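Short-chain dehydrogenase/reductase SDR (PDB 3GUY) probably catalyses NAD(P)-dependent oxidation or reduction of a substrate not yet identified. Local coordinates at residues D[76-81]-D[125-130]. The protein carries 2 engineered substitutions. Sequence-based numbering, arbitrary orientation.
Sequences VVHSAG and VVMIMS
Val76, Val77 and His78 pair in register with Val125, Val126 and Met127 as neighbouring parallel strands, the fourth and fifth of the seven-stranded Rossmann-fold sheet of a short-chain dehydrogenase/reductase. The strand axes run 4.7 Å apart and their directions differ by only 10°. Three backbone hydrogen bonds establish the pairing: Val126 N to Val76 O (2.7 Å, N-H...O 169°), His78 N to Val126 O (2.7 Å), and Ile128 N to His78 O (2.9 Å). Because the strands are parallel neighbours joined through helix 93-118, which packs on the face bearing Val76, His78 and Val125, the unit is a beta-alpha-beta crossover. On the face bearing Val77 and Val126, beside helix 12-23, the two valines stand side by side, CG2 of Val77 lying 3.9 Å from CB of Val126. With CG1 turned beside its own backbone N (chi1 -58°) and the chain then extended, Ile128 carries CD1 across to CG1 of Val77 (3.8 Å) and CB of Ser79 (3.6 Å). Ser79 OG itself hydrogen-bonds Thr7 O, tying the loop just after the strand to strand 4-7. On the His78 face, where helix 141-160 meets Met127, Met127 bends at chi2 and chi3, bringing its methyl CE obliquely to the His78 ring, 3.7 Å from CD2.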
loop_
_atom_site.group_PDB
_atom_site.type_symbol
_atom_site.label_atom_id
_atom_site.label_comp_id
_atom_site.label_asym_id
_atom_site.label_seq_id
_atom_site.Cartn_x
_atom_site.Cartn_y
_atom_site.Cartn_z
ATOM N N VAL D 76 -2.284 -10.163 24.858
ATOM C CA VAL D 76 -0.875 -10.344 24.655
ATOM C C VAL D 76 -0.358 -9.181 23.805
ATOM O O VAL D 76 -0.867 -8.898 22.714
ATOM C CB VAL D 76 -0.533 -11.683 23.986
ATOM C CG1 VAL D 76 0.957 -11.760 23.847
ATOM C CG2 VAL D 76 -1.129 -12.890 24.790
ATOM N N VAL D 77 0.611 -8.478 24.336
ATOM C CA VAL D 77 1.155 -7.356 23.654
ATOM C C VAL D 77 2.555 -7.742 23.219
ATOM O O VAL D 77 3.436 -7.971 24.053
ATOM C CB VAL D 77 1.197 -6.117 24.513
ATOM C CG1 VAL D 77 1.917 -4.988 23.772
ATOM C CG2 VAL D 77 -0.235 -5.721 24.914
ATOM N N HIS D 78 2.780 -7.783 21.920
ATOM C CA HIS D 78 4.120 -8.089 21.440
ATOM C C HIS D 78 4.822 -6.794 21.069
ATOM O O HIS D 78 4.453 -6.158 20.087
ATOM C CB HIS D 78 4.053 -9.070 20.253
ATOM C CG HIS D 78 5.394 -9.464 19.704
ATOM N ND1 HIS D 78 6.324 -10.157 20.440
ATOM C CD2 HIS D 78 5.988 -9.198 18.511
ATOM C CE1 HIS D 78 7.421 -10.346 19.716
ATOM N NE2 HIS D 78 7.250 -9.762 18.543
ATOM N N SER D 79 5.807 -6.409 21.868
ATOM C CA SER D 79 6.609 -5.207 21.645
ATOM C C SER D 79 8.123 -5.445 21.516
ATOM O O SER D 79 8.899 -4.474 21.442
ATOM C CB SER D 79 6.323 -4.142 22.716
ATOM O OG SER D 79 7.098 -4.313 23.916
ATOM N N ALA D 80 8.545 -6.706 21.456
ATOM C CA ALA D 80 9.934 -7.074 21.202
ATOM C C ALA D 80 10.457 -6.690 19.792
ATOM O O ALA D 80 9.773 -6.862 18.790
ATOM C CB ALA D 80 10.101 -8.605 21.399
ATOM N N GLY D 81 11.689 -6.228 19.716
ATOM C CA GLY D 81 12.262 -5.840 18.441
ATOM C C GLY D 81 13.500 -5.057 18.664
ATOM O O GLY D 81 13.876 -4.783 19.818
ATOM N N VAL D 125 -4.490 -9.807 20.525
ATOM C CA VAL D 125 -3.072 -9.843 20.303
ATOM C C VAL D 125 -2.666 -8.498 19.729
ATOM O O VAL D 125 -3.089 -8.136 18.649
ATOM C CB VAL D 125 -2.721 -11.002 19.377
ATOM C CG1 VAL D 125 -1.267 -10.997 19.092
ATOM C CG2 VAL D 125 -3.147 -12.328 20.072
ATOM N N VAL D 126 -1.897 -7.749 20.484
ATOM C CA VAL D 126 -1.477 -6.439 20.076
ATOM C C VAL D 126 -0.072 -6.558 19.501
ATOM O O VAL D 126 0.920 -6.690 20.230
ATOM C CB VAL D 126 -1.490 -5.434 21.225
ATOM C CG1 VAL D 126 -0.983 -4.055 20.724
ATOM C CG2 VAL D 126 -2.906 -5.347 21.870
ATOM N N MET D 127 0.017 -6.448 18.182
ATOM C CA MET D 127 1.331 -6.515 17.520
ATOM C C MET D 127 1.937 -5.125 17.272
ATOM O O MET D 127 1.475 -4.366 16.431
ATOM C CB MET D 127 1.182 -7.313 16.238
ATOM C CG MET D 127 0.709 -8.788 16.454
ATOM S SD MET D 127 1.924 -9.927 17.257
ATOM C CE MET D 127 3.263 -9.547 16.039
ATOM N N ILE D 128 3.005 -4.787 17.985
ATOM C CA ILE D 128 3.608 -3.478 17.812
ATOM C C ILE D 128 4.698 -3.539 16.750
ATOM O O ILE D 128 5.650 -4.336 16.849
ATOM C CB ILE D 128 4.137 -2.900 19.111
ATOM C CG1 ILE D 128 2.974 -2.812 20.141
ATOM C CG2 ILE D 128 4.774 -1.542 18.865
ATOM C CD1 ILE D 128 3.419 -2.361 21.458
ATOM N N MET D 129 4.541 -2.705 15.721
ATOM C CA MET D 129 5.459 -2.727 14.594
ATOM C C MET D 129 6.177 -1.378 14.593
ATOM O O MET D 129 6.824 -1.012 15.561
ATOM C CB MET D 129 4.707 -3.064 13.258
ATOM C CG MET D 129 4.363 -4.540 13.127
ATOM S SD MET D 129 3.162 -5.004 11.905
ATOM C CE MET D 129 1.722 -4.373 12.841
ATOM N N SER D 130 6.045 -0.619 13.528
ATOM C CA SER D 130 6.744 0.650 13.400
ATOM C C SER D 130 6.147 1.276 12.162
ATOM O O SER D 130 5.534 0.564 11.319
ATOM C CB SER D 130 8.251 0.432 13.198
ATOM O OG SER D 130 8.818 1.506 12.463
#